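Local coordinates for spore germination protein GerM (Bacillus subtilis subsp. subtilis str. 168, PDB 6GZB) that is of unknown biochemical function but affects both sporulation and germination, at residues G63-Q68 with D183-E188; L201-L206 with V218-D223; D228-A233 with L297-Q302. All blocks are in the same frame, centred on the assembly; numbering follows the deposited sequence.

Interaction 1. Residues G63-Q68 with D183-E188; sequences GYVVAQ and DGINLE
N186 sets its amide at the edge of the Y64 ring and beside V65, where the chain enters strand 65-73. CD1 of Y64 lies 3.7 Å from CG of N186, close to the ring plane, and the two flat groups are nearly perpendicular, 81° apart. With CG anti to its carbonyl carbon (chi1 -69°), the Y64 ring presents its CD1 edge to the amide, while the phenol oxygen runs on to hydrogen-bond S245 O. The amide also lies along the backbone of V65. Its two ends, modelled as ND2 and OD1, lie 2.9 Å from V65 N and 2.9 Å from V65 O respectively. Turned over, which is the likelier reading, the amide would place oxygen by the N-H and nitrogen by the C=O, a pairing that may be hydrogen-bonded at both ends. Cutting the residue back to an alanine would probably leave the V65 backbone without this polar mate and open a gap beside the Y64 edge. The apolar part of the contact comes from I185, whose CD1 meets V65 CG1 at 3.8 Å. That methyl of V65 lies anti to its backbone N (chi1 -179°), on the side facing the loop. The contact thus joins strand 65-73 to the loop that precedes strand 198-208. Helix 136-147 covers V65 with K138 and Q141 and I185 with Q141 and W145, Q141 also accepting from N186 N; strand 51-60 backs V65 through Y57, and strand 213-223 touches Y64 through V216.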
ATOM      1  N   GLY A  63     -14.006  -2.398   2.800  1.00 25.12           N
ATOM      2  CA  GLY A  63     -13.683  -1.036   3.224  1.00 34.62           C
ATOM      3  C   GLY A  63     -12.206  -0.657   3.141  1.00 30.90           C
ATOM      4  O   GLY A  63     -11.841   0.479   3.445  1.00 25.53           O
ATOM      5  N   TYR A  64     -11.357  -1.579   2.700  1.00 28.14           N
ATOM      6  CA  TYR A  64      -9.916  -1.301   2.635  1.00 25.53           C
ATOM      7  C   TYR A  64      -9.570  -0.468   1.410  1.00 27.02           C
ATOM      8  O   TYR A  64     -10.073  -0.713   0.311  1.00 29.74           O
ATOM      9  CB  TYR A  64      -9.099  -2.589   2.617  1.00 24.62           C
ATOM     10  CG  TYR A  64      -9.132  -3.348   3.913  1.00 28.49           C
ATOM     11  CD1 TYR A  64      -8.261  -3.037   4.957  1.00 28.23           C
ATOM     12  CD2 TYR A  64     -10.025  -4.396   4.093  1.00 31.81           C
ATOM     13  CE1 TYR A  64      -8.286  -3.754   6.144  1.00 29.07           C
ATOM     14  CE2 TYR A  64     -10.090  -5.083   5.288  1.00 30.88           C
ATOM     15  CZ  TYR A  64      -9.212  -4.772   6.307  1.00 32.45           C
ATOM     16  OH  TYR A  64      -9.291  -5.476   7.492  1.00 29.22           O
ATOM     17  N   VAL A  65      -8.686   0.506   1.603  1.00 23.80           N
ATOM     18  CA  VAL A  65      -8.044   1.185   0.491  1.00 25.99           C
ATOM     19  C   VAL A  65      -6.923   0.299  -0.028  1.00 23.17           C
ATOM     20  O   VAL A  65      -6.046  -0.107   0.730  1.00 27.24           O
ATOM     21  CB  VAL A  65      -7.485   2.558   0.921  1.00 26.50           C
ATOM     22  CG1 VAL A  65      -6.842   3.275  -0.255  1.00 26.01           C
ATOM     23  CG2 VAL A  65      -8.597   3.395   1.524  1.00 24.39           C
ATOM     24  N   VAL A  66      -6.979  -0.023  -1.314  1.00 24.30           N
ATOM     25  CA  VAL A  66      -6.131  -1.063  -1.891  1.00 25.07           C
ATOM     26  C   VAL A  66      -5.724  -0.666  -3.301  1.00 23.44           C
ATOM     27  O   VAL A  66      -6.547  -0.176  -4.073  1.00 23.38           O
ATOM     28  CB  VAL A  66      -6.877  -2.409  -2.032  1.00 29.10           C
ATOM     29  CG1 VAL A  66      -5.891  -3.499  -2.410  1.00 37.72           C
ATOM     30  CG2 VAL A  66      -7.626  -2.771  -0.759  1.00 30.73           C
ATOM     31  N   ALA A  67      -4.475  -0.935  -3.652  1.00 23.09           N
ATOM     32  CA  ALA A  67      -4.000  -0.716  -5.015  1.00 29.03           C
ATOM     33  C   ALA A  67      -4.662  -1.727  -5.951  1.00 27.70           C
ATOM     34  O   ALA A  67      -4.702  -2.916  -5.655  1.00 27.31           O
ATOM     35  CB  ALA A  67      -2.482  -0.863  -5.078  1.00 26.91           C
ATOM     36  N   GLN A  68      -5.212  -1.232  -7.058  1.00 27.14           N
ATOM     37  CA  GLN A  68      -5.497  -2.056  -8.217  1.00 24.90           C
ATOM     38  C   GLN A  68      -4.803  -1.481  -9.435  1.00 26.61           C
ATOM     39  O   GLN A  68      -5.026  -0.327  -9.796  1.00 25.54           O
ATOM     40  CB  GLN A  68      -6.998  -2.144  -8.465  1.00 27.39           C
ATOM     41  CG  GLN A  68      -7.741  -2.942  -7.410  1.00 30.59           C
ATOM     42  CD  GLN A  68      -7.536  -4.431  -7.576  1.00 36.84           C
ATOM     43  OE1 GLN A  68      -8.163  -5.061  -8.432  1.00 36.35           O
ATOM     44  NE2 GLN A  68      -6.632  -5.001  -6.777  1.00 22.68           N
ATOM     45  N   ASP A 183       2.010   8.794   6.512  1.00 22.56           N
ATOM     46  CA  ASP A 183       0.803   9.042   7.290  1.00 23.47           C
ATOM     47  C   ASP A 183      -0.121   7.814   7.359  1.00 24.22           C
ATOM     48  O   ASP A 183      -1.130   7.819   8.053  1.00 30.80           O
ATOM     49  CB  ASP A 183       0.084  10.254   6.718  1.00 26.70           C
ATOM     50  CG  ASP A 183       0.882  11.541   6.922  1.00 34.24           C
ATOM     51  OD1 ASP A 183       1.002  11.957   8.089  1.00 34.12           O
ATOM     52  OD2 ASP A 183       1.448  12.090   5.946  1.00 32.78           O
ATOM     53  N   GLY A 184       0.283   6.733   6.708  1.00 24.12           N
ATOM     54  CA  GLY A 184      -0.345   5.431   6.928  1.00 23.99           C
ATOM     55  C   GLY A 184      -1.511   5.181   5.995  1.00 25.84           C
ATOM     56  O   GLY A 184      -1.855   6.018   5.150  1.00 23.50           O
ATOM     57  N   ILE A 185      -2.124   4.015   6.158  1.00 25.81           N
ATOM     58  CA  ILE A 185      -3.227   3.593   5.309  1.00 26.84           C
ATOM     59  C   ILE A 185      -3.981   2.479   6.022  1.00 26.26           C
ATOM     60  O   ILE A 185      -3.367   1.662   6.707  1.00 27.05           O
ATOM     61  CB  ILE A 185      -2.712   3.121   3.926  1.00 24.62           C
ATOM     62  CG1 ILE A 185      -3.876   2.796   2.995  1.00 24.30           C
ATOM     63  CG2 ILE A 185      -1.794   1.920   4.060  1.00 27.48           C
ATOM     64  CD1 ILE A 185      -3.481   2.789   1.530  1.00 25.91           C
ATOM     65  N   ASN A 186      -5.312   2.500   5.942  1.00 24.67           N
ATOM     66  CA  ASN A 186      -6.133   1.507   6.629  1.00 23.07           C
ATOM     67  C   ASN A 186      -5.700   1.330   8.082  1.00 23.16           C
ATOM     68  O   ASN A 186      -5.384   0.213   8.519  1.00 21.95           O
ATOM     69  CB  ASN A 186      -6.043   0.153   5.915  1.00 25.32           C
ATOM     70  CG  ASN A 186      -6.523   0.210   4.487  1.00 26.52           C
ATOM     71  OD1 ASN A 186      -5.888  -0.337   3.578  1.00 27.91           O
ATOM     72  ND2 ASN A 186      -7.646   0.865   4.275  1.00 18.95           N
ATOM     73  N   LEU A 187      -5.651   2.426   8.826  1.00 28.14           N
ATOM     74  CA  LEU A 187      -5.098   2.400  10.188  1.00 26.04           C
ATOM     75  C   LEU A 187      -5.834   1.405  11.072  1.00 23.91           C
ATOM     76  O   LEU A 187      -7.051   1.461  11.175  1.00 26.16           O
ATOM     77  CB  LEU A 187      -5.194   3.795  10.828  1.00 29.44           C
ATOM     78  CG  LEU A 187      -4.563   4.951  10.042  1.00 33.64           C
ATOM     79  CD1 LEU A 187      -4.793   6.267  10.775  1.00 36.34           C
ATOM     80  CD2 LEU A 187      -3.076   4.735   9.791  1.00 30.54           C
ATOM     81  N   GLU A 188      -5.094   0.543  11.766  1.00 24.58           N
ATOM     82  CA  GLU A 188      -5.694  -0.316  12.776  1.00 27.88           C
ATOM     83  C   GLU A 188      -6.068   0.511  13.991  1.00 31.45           C
ATOM     84  O   GLU A 188      -5.198   1.075  14.645  1.00 35.29           O
ATOM     85  CB  GLU A 188      -4.731  -1.431  13.198  1.00 35.47           C
ATOM     86  CG  GLU A 188      -4.832  -2.677  12.342  1.00 60.69           C
ATOM     87  CD  GLU A 188      -3.963  -3.807  12.853  1.00 71.98           C
ATOM     88  OE1 GLU A 188      -3.996  -4.899  12.245  1.00 63.02           O
ATOM     89  OE2 GLU A 188      -3.199  -3.577  13.818  1.00 63.45           O
TER

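Interaction 2. Residues L201-L206 with V218-D223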
ATOM      1  N   LEU A 201       3.673   1.300  11.350  1.00 25.13           N
ATOM      2  CA  LEU A 201       4.404   0.518  10.371  1.00 22.74           C
ATOM      3  C   LEU A 201       3.402  -0.175   9.458  1.00 24.47           C
ATOM      4  O   LEU A 201       2.462  -0.825   9.925  1.00 25.20           O
ATOM      5  CB  LEU A 201       5.273  -0.532  11.069  1.00 28.45           C
ATOM      6  CG  LEU A 201       6.314  -1.219  10.179  1.00 31.51           C
ATOM      7  CD1 LEU A 201       7.428  -0.244   9.822  1.00 29.66           C
ATOM      8  CD2 LEU A 201       6.863  -2.473  10.848  1.00 35.74           C
ATOM      9  N   THR A 202       3.615  -0.036   8.157  1.00 25.89           N
ATOM     10  CA  THR A 202       2.723  -0.615   7.173  1.00 29.47           C
ATOM     11  C   THR A 202       3.124  -2.039   6.860  1.00 25.84           C
ATOM     12  O   THR A 202       4.305  -2.340   6.645  1.00 27.90           O
ATOM     13  CB  THR A 202       2.701   0.227   5.898  1.00 30.79           C
ATOM     14  OG1 THR A 202       2.070   1.475   6.199  1.00 47.48           O
ATOM     15  CG2 THR A 202       1.928  -0.476   4.786  1.00 35.20           C
ATOM     16  N   VAL A 203       2.132  -2.921   6.918  1.00 26.37           N
ATOM     17  CA  VAL A 203       2.323  -4.352   6.699  1.00 26.13           C
ATOM     18  C   VAL A 203       1.245  -4.826   5.724  1.00 31.15           C
ATOM     19  O   VAL A 203       0.081  -4.428   5.827  1.00 26.84           O
ATOM     20  CB  VAL A 203       2.180  -5.107   8.035  1.00 29.65           C
ATOM     21  CG1 VAL A 203       2.186  -6.609   7.837  1.00 32.26           C
ATOM     22  CG2 VAL A 203       3.280  -4.682   8.997  1.00 37.49           C
ATOM     23  N   TYR A 204       1.640  -5.645   4.755  1.00 25.99           N
ATOM     24  CA  TYR A 204       0.714  -6.134   3.739  1.00 28.08           C
ATOM     25  C   TYR A 204       0.148  -7.497   4.111  1.00 27.32           C
ATOM     26  O   TYR A 204       0.887  -8.429   4.426  1.00 27.65           O
ATOM     27  CB  TYR A 204       1.394  -6.224   2.376  1.00 26.54           C
ATOM     28  CG  TYR A 204       1.526  -4.898   1.671  1.00 21.30           C
ATOM     29  CD1 TYR A 204       2.583  -4.039   1.944  1.00 26.92           C
ATOM     30  CD2 TYR A 204       0.621  -4.525   0.705  1.00 23.89           C
ATOM     31  CE1 TYR A 204       2.721  -2.842   1.259  1.00 24.85           C
ATOM     32  CE2 TYR A 204       0.746  -3.335   0.020  1.00 22.72           C
ATOM     33  CZ  TYR A 204       1.783  -2.482   0.319  1.00 22.13           C
ATOM     34  OH  TYR A 204       1.893  -1.292  -0.373  1.00 26.18           O
ATOM     35  N   TYR A 205      -1.176  -7.593   4.085  1.00 24.81           N
ATOM     36  CA  TYR A 205      -1.839  -8.861   4.279  1.00 27.67           C
ATOM     37  C   TYR A 205      -2.563  -9.258   3.014  1.00 28.76           C
ATOM     38  O   TYR A 205      -2.662  -8.479   2.069  1.00 30.90           O
ATOM     39  CB  TYR A 205      -2.817  -8.782   5.451  1.00 31.65           C
ATOM     40  CG  TYR A 205      -2.144  -8.508   6.767  1.00 24.78           C
ATOM     41  CD1 TYR A 205      -1.418  -9.498   7.410  1.00 29.20           C
ATOM     42  CD2 TYR A 205      -2.220  -7.260   7.361  1.00 29.03           C
ATOM     43  CE1 TYR A 205      -0.809  -9.253   8.631  1.00 31.42           C
ATOM     44  CE2 TYR A 205      -1.585  -6.993   8.559  1.00 30.31           C
ATOM     45  CZ  TYR A 205      -0.906  -7.998   9.203  1.00 33.43           C
ATOM     46  OH  TYR A 205      -0.278  -7.723  10.390  1.00 38.03           O
ATOM     47  N   LEU A 206      -3.075 -10.482   3.012  1.00 37.98           N
ATOM     48  CA  LEU A 206      -3.660 -11.072   1.816  1.00 33.00           C
ATOM     49  C   LEU A 206      -5.178 -11.022   1.902  1.00 30.65           C
ATOM     50  O   LEU A 206      -5.757 -11.124   2.986  1.00 34.52           O
ATOM     51  CB  LEU A 206      -3.159 -12.510   1.697  1.00 38.50           C
ATOM     52  CG  LEU A 206      -3.530 -13.339   0.475  1.00 47.79           C
ATOM     53  CD1 LEU A 206      -2.841 -12.821  -0.776  1.00 48.36           C
ATOM     54  CD2 LEU A 206      -3.173 -14.795   0.713  1.00 55.61           C
ATOM     55  N   VAL A 218      -1.787  -2.350   5.684  1.00 27.36           N
ATOM     56  CA  VAL A 218      -2.424  -1.948   6.930  1.00 23.92           C
ATOM     57  C   VAL A 218      -1.355  -1.348   7.842  1.00 26.63           C
ATOM     58  O   VAL A 218      -0.305  -1.952   8.070  1.00 27.15           O
ATOM     59  CB  VAL A 218      -3.067  -3.162   7.631  1.00 27.13           C
ATOM     60  CG1 VAL A 218      -3.543  -2.794   9.015  1.00 33.96           C
ATOM     61  CG2 VAL A 218      -4.221  -3.706   6.801  1.00 30.23           C
ATOM     62  N   THR A 219      -1.615  -0.151   8.354  1.00 25.39           N
ATOM     63  CA  THR A 219      -0.694   0.480   9.303  1.00 24.33           C
ATOM     64  C   THR A 219      -0.949  -0.031  10.721  1.00 26.99           C
ATOM     65  O   THR A 219      -2.012   0.187  11.290  1.00 26.66           O
ATOM     66  CB  THR A 219      -0.840   2.004   9.289  1.00 23.31           C
ATOM     67  OG1 THR A 219      -0.628   2.492   7.960  1.00 28.84           O
ATOM     68  CG2 THR A 219       0.173   2.637  10.224  1.00 26.38           C
ATOM     69  N   LYS A 220       0.026  -0.743  11.267  1.00 26.61           N
ATOM     70  CA  LYS A 220      -0.063  -1.278  12.614  1.00 28.50           C
ATOM     71  C   LYS A 220       0.734  -0.407  13.582  1.00 34.28           C
ATOM     72  O   LYS A 220       1.526   0.439  13.159  1.00 31.01           O
ATOM     73  CB  LYS A 220       0.495  -2.698  12.630  1.00 31.91           C
ATOM     74  CG  LYS A 220      -0.153  -3.594  11.588  1.00 37.48           C
ATOM     75  CD  LYS A 220       0.100  -5.055  11.890  1.00 61.79           C
ATOM     76  CE  LYS A 220      -0.878  -5.562  12.929  1.00 51.00           C
ATOM     77  NZ  LYS A 220      -1.016  -7.041  12.871  1.00 63.47           N
ATOM     78  N   ARG A 221       0.506  -0.610  14.876  1.00 29.79           N
ATOM     79  CA  ARG A 221       1.283   0.065  15.908  1.00 29.79           C
ATOM     80  C   ARG A 221       2.368  -0.875  16.404  1.00 27.12           C
ATOM     81  O   ARG A 221       2.080  -1.969  16.856  1.00 32.37           O
ATOM     82  CB  ARG A 221       0.385   0.481  17.079  1.00 28.50           C
ATOM     83  CG  ARG A 221      -0.764   1.409  16.729  1.00 27.40           C
ATOM     84  CD  ARG A 221      -0.334   2.612  15.893  1.00 30.87           C
ATOM     85  NE  ARG A 221       0.619   3.484  16.574  1.00 30.74           N
ATOM     86  CZ  ARG A 221       0.898   4.732  16.199  1.00 29.77           C
ATOM     87  NH1 ARG A 221       0.296   5.264  15.144  1.00 26.17           N
ATOM     88  NH2 ARG A 221       1.784   5.451  16.880  1.00 36.38           N
ATOM     89  N   ILE A 222       3.620  -0.449  16.300  1.00 26.97           N
ATOM     90  CA  ILE A 222       4.744  -1.235  16.792  1.00 26.66           C
ATOM     91  C   ILE A 222       5.309  -0.592  18.069  1.00 29.73           C
ATOM     92  O   ILE A 222       5.516   0.624  18.118  1.00 26.82           O
ATOM     93  CB  ILE A 222       5.875  -1.282  15.743  1.00 28.21           C
ATOM     94  CG1 ILE A 222       5.343  -1.674  14.363  1.00 35.10           C
ATOM     95  CG2 ILE A 222       6.985  -2.216  16.194  1.00 30.66           C
ATOM     96  CD1 ILE A 222       4.684  -3.036  14.311  1.00 32.06           C
ATOM     97  N   ASP A 223       5.603  -1.415  19.073  1.00 33.10           N
ATOM     98  CA  ASP A 223       6.206  -0.935  20.313  1.00 37.21           C
ATOM     99  C   ASP A 223       7.512  -0.202  20.045  1.00 37.34           C
ATOM    100  O   ASP A 223       8.348  -0.662  19.273  1.00 32.22           O
ATOM    101  CB  ASP A 223       6.460  -2.090  21.282  1.00 42.48           C
ATOM    102  CG  ASP A 223       5.210  -2.507  22.033  1.00 72.89           C
ATOM    103  OD1 ASP A 223       4.316  -1.653  22.224  1.00 74.73           O
ATOM    104  OD2 ASP A 223       5.118  -3.690  22.427  1.00 84.82           O
TER
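L201 and K220 face each other as an antiparallel hydrogen-bonded pair, with K220 N to L201 O at 2.8 Å and L201 N to K220 O at 2.9 Å. V203 and V218 form the next such pair, joined by V203 N to V218 O at 2.9 Å and the reciprocal V218 N to V203 O. Between them T202 and T219 make a non-hydrogen-bonded pair; their hydroxyls share a weak bond of 3.4 Å between T202 OG1 and T219 OG1. This is the ladder of a two-stranded beta hairpin, twisted enough that the segment axes lie 128° apart. Side chains of L201, V203, V218 and K220 go to the sheet face opposite the threonines. At one end L201 CB presses tightly on I222 CG1, at 3.5 Å. Towards the other, the Y205 ring turns its CD2 edge to V218 CG2, 4.1 Å away, and crosses K220 at about a right angle. The lysine chain bends at its third torsion (chi3 82°), which lets NZ donate a hydrogen bond to Y205 OH at 2.7 Å. Further out, helix 229-239 places E236, whose carboxylate forms a salt bridge with K220 NZ and whose backbone O makes a weak bond to Y205 OH; E188 adds a long, weak ion pair to the lysine. T219 OG1 has its stronger partner in I185 N. The buried ammonium group is thus met by a carboxylate and a phenol oxygen together, and its donation to Y205 OH would probably make that hydroxyl a somewhat better donor for its weak bond to E236 O.

Interaction 3. Residues D228-A233 with L297-Q302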
ATOM      1  N   ASP A 228      14.218  -2.224  15.438  1.00 39.71           N
ATOM      2  CA  ASP A 228      14.433  -2.876  14.146  1.00 40.76           C
ATOM      3  C   ASP A 228      13.080  -3.136  13.474  1.00 32.18           C
ATOM      4  O   ASP A 228      12.366  -4.072  13.838  1.00 33.49           O
ATOM      5  CB  ASP A 228      15.190  -4.191  14.369  1.00 42.96           C
ATOM      6  CG  ASP A 228      15.317  -5.028  13.112  1.00 54.23           C
ATOM      7  OD1 ASP A 228      15.073  -4.510  12.005  1.00 42.46           O
ATOM      8  OD2 ASP A 228      15.691  -6.210  13.237  1.00 50.29           O
ATOM      9  N   ASP A 229      12.717  -2.282  12.522  1.00 32.58           N
ATOM     10  CA  ASP A 229      11.392  -2.362  11.897  1.00 36.09           C
ATOM     11  C   ASP A 229      11.299  -3.470  10.844  1.00 31.94           C
ATOM     12  O   ASP A 229      10.201  -3.859  10.425  1.00 33.45           O
ATOM     13  CB  ASP A 229      10.999  -1.019  11.286  1.00 34.94           C
ATOM     14  CG  ASP A 229      10.554  -0.006  12.339  1.00 53.59           C
ATOM     15  OD1 ASP A 229      10.070  -0.431  13.413  1.00 45.66           O
ATOM     16  OD2 ASP A 229      10.741   1.209  12.117  1.00 45.09           O
ATOM     17  N   ILE A 230      12.450  -3.970  10.412  1.00 30.80           N
ATOM     18  CA  ILE A 230      12.485  -5.123   9.524  1.00 34.41           C
ATOM     19  C   ILE A 230      12.013  -6.366  10.278  1.00 33.68           C
ATOM     20  O   ILE A 230      11.072  -7.045   9.870  1.00 34.24           O
ATOM     21  CB  ILE A 230      13.895  -5.343   8.954  1.00 32.52           C
ATOM     22  CG1 ILE A 230      14.235  -4.244   7.942  1.00 30.14           C
ATOM     23  CG2 ILE A 230      13.985  -6.707   8.292  1.00 40.64           C
ATOM     24  CD1 ILE A 230      15.701  -4.173   7.600  1.00 39.64           C
ATOM     25  N   THR A 231      12.581  -6.576  11.455  1.00 35.69           N
ATOM     26  CA  THR A 231      12.156  -7.661  12.327  1.00 33.75           C
ATOM     27  C   THR A 231      10.715  -7.487  12.805  1.00 35.51           C
ATOM     28  O   THR A 231       9.949  -8.450  12.866  1.00 39.66           O
ATOM     29  CB  THR A 231      13.100  -7.780  13.539  1.00 32.41           C
ATOM     30  OG1 THR A 231      14.416  -8.106  13.081  1.00 40.05           O
ATOM     31  CG2 THR A 231      12.626  -8.860  14.495  1.00 35.71           C
ATOM     32  N   ALA A 232      10.353  -6.265  13.177  1.00 38.38           N
ATOM     33  CA  ALA A 232       8.983  -5.973  13.594  1.00 35.10           C
ATOM     34  C   ALA A 232       7.987  -6.359  12.498  1.00 26.58           C
ATOM     35  O   ALA A 232       6.960  -6.985  12.772  1.00 29.41           O
ATOM     36  CB  ALA A 232       8.841  -4.497  13.938  1.00 35.70           C
ATOM     37  N   ALA A 233       8.275  -5.939  11.268  1.00 30.07           N
ATOM     38  CA  ALA A 233       7.433  -6.264  10.110  1.00 31.12           C
ATOM     39  C   ALA A 233       7.253  -7.768   9.939  1.00 27.48           C
ATOM     40  O   ALA A 233       6.135  -8.261   9.783  1.00 31.01           O
ATOM     41  CB  ALA A 233       8.025  -5.660   8.847  1.00 33.81           C
ATOM     42  N   LEU A 297       6.649  -6.597  -0.495  1.00 24.17           N
ATOM     43  CA  LEU A 297       5.827  -5.383  -0.503  1.00 25.19           C
ATOM     44  C   LEU A 297       5.971  -4.624   0.817  1.00 24.30           C
ATOM     45  O   LEU A 297       5.990  -3.397   0.838  1.00 27.89           O
ATOM     46  CB  LEU A 297       4.347  -5.710  -0.751  1.00 25.48           C
ATOM     47  CG  LEU A 297       3.998  -6.138  -2.180  1.00 29.76           C
ATOM     48  CD1 LEU A 297       2.580  -6.670  -2.235  1.00 31.49           C
ATOM     49  CD2 LEU A 297       4.165  -4.986  -3.161  1.00 31.88           C
ATOM     50  N   THR A 298       6.048  -5.364   1.916  1.00 27.53           N
ATOM     51  CA  THR A 298       6.074  -4.760   3.245  1.00 28.20           C
ATOM     52  C   THR A 298       7.421  -4.074   3.482  1.00 29.91           C
ATOM     53  O   THR A 298       7.485  -2.899   3.830  1.00 28.13           O
ATOM     54  CB  THR A 298       5.822  -5.820   4.327  1.00 24.71           C
ATOM     55  OG1 THR A 298       4.479  -6.325   4.208  1.00 23.89           O
ATOM     56  CG2 THR A 298       6.029  -5.240   5.710  1.00 25.76           C
ATOM     57  N   LEU A 299       8.495  -4.789   3.199  1.00 30.56           N
ATOM     58  CA  LEU A 299       9.836  -4.278   3.462  1.00 32.03           C
ATOM     59  C   LEU A 299      10.213  -3.120   2.540  1.00 28.89           C
ATOM     60  O   LEU A 299      10.806  -2.133   2.991  1.00 33.04           O
ATOM     61  CB  LEU A 299      10.861  -5.402   3.354  1.00 30.36           C
ATOM     62  CG  LEU A 299      11.282  -6.031   4.686  1.00 36.44           C
ATOM     63  CD1 LEU A 299      10.178  -5.981   5.720  1.00 38.29           C
ATOM     64  CD2 LEU A 299      11.786  -7.452   4.515  1.00 35.13           C
ATOM     65  N   THR A 300       9.796  -3.185   1.280  1.00 34.09           N
ATOM     66  CA  THR A 300      10.103  -2.111   0.333  1.00 29.78           C
ATOM     67  C   THR A 300       9.236  -0.868   0.513  1.00 35.37           C
ATOM     68  O   THR A 300       9.368   0.075  -0.253  1.00 35.74           O
ATOM     69  CB  THR A 300      10.001  -2.577  -1.137  1.00 32.33           C
ATOM     70  OG1 THR A 300       8.684  -3.056  -1.428  1.00 32.27           O
ATOM     71  CG2 THR A 300      10.993  -3.672  -1.417  1.00 32.07           C
ATOM     72  N   GLU A 301       8.331  -0.872   1.493  1.00 35.58           N
ATOM     73  CA  GLU A 301       7.678   0.365   1.928  1.00 45.35           C
ATOM     74  C   GLU A 301       8.584   1.172   2.846  1.00 40.37           C
ATOM     75  O   GLU A 301       8.321   2.346   3.082  1.00 40.54           O
ATOM     76  CB  GLU A 301       6.379   0.084   2.695  1.00 42.21           C
ATOM     77  CG  GLU A 301       5.253  -0.493   1.869  1.00 44.56           C
ATOM     78  CD  GLU A 301       4.741   0.442   0.786  1.00 39.47           C
ATOM     79  OE1 GLU A 301       4.164  -0.077  -0.193  1.00 32.42           O
ATOM     80  OE2 GLU A 301       4.901   1.675   0.886  1.00 37.86           O
ATOM     81  N   GLN A 302       9.521   0.492   3.473  1.00 36.97           N
ATOM     82  CA  GLN A 302      10.423   1.098   4.419  1.00 40.81           C
ATOM     83  C   GLN A 302      11.500   1.858   3.709  1.00 50.93           C
ATOM     84  O   GLN A 302      11.889   1.503   2.628  1.00 48.61           O
ATOM     85  CB  GLN A 302      11.003   0.075   5.365  1.00 31.69           C
ATOM     86  CG  GLN A 302       9.972  -0.505   6.294  1.00 38.98           C
ATOM     87  CD  GLN A 302      10.482  -1.589   7.196  1.00 29.11           C
ATOM     88  OE1 GLN A 302      11.624  -1.630   7.505  1.00 37.64           O
ATOM     89  NE2 GLN A 302       9.623  -2.454   7.615  1.00 29.79           N
TER
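A233 meets T298 and L299 where two helices of the second GerMN domain pack together, the first turn of helix 229-239 against the last turn of helix 289-299 and the type I beta turn L299-Q302 that begins on its last residue. The apolar contacts centre on A233 CB, which lies 3.7 Å from T298 CG2 and 3.8 Å from L299 CD1. T298 turns this methyl to the helix by holding it anti to its own backbone N; its hydroxyl bonds S294 O and Y204 N instead. I230 adds a looser contact, CG2 to L299 CD2 at 4.4 Å, and continues onto V268 and L270 of strand 267-272; its CG1 also packs on Q302 OE1 at 3.7 Å. Capping belongs to D228 at the N-cap, whose OD1 takes weak bonds from the backbone N of I230 and of T231. The polar link across the contact is made by Q302, which stretches its chain from the turn and donates from NE2 to D229 O at 3.2 Å. The donor stands above the carbonyl plane, 69° out of it, while A233 N, the helical partner, reaches the same D229 O from the opposite face at 3.0 Å.

Overall arrangement
Interaction 2, the central hairpin, touches both others; interactions 1 and 3, with centres about 17 Å apart, do not meet, their nearest atoms lying about 7 Å from each other. Towards interaction 1, T219 is the joint: its OG1 is 2.8 Å from I185 N and its O is 3.1 Å from E188 N, both probable hydrogen bonds. Towards interaction 3, Y204 serves: its OH lies 2.6 Å from E301 OE1 and its N 3.0 Å from T298 OG1, again probable hydrogen bonds. Strand 213-223 leads along the chain to helix 229-239. Together the contacts link strand 65-73, in the first GerMN domain, through the loop before strand 198-208 to the hairpin and helices of the second.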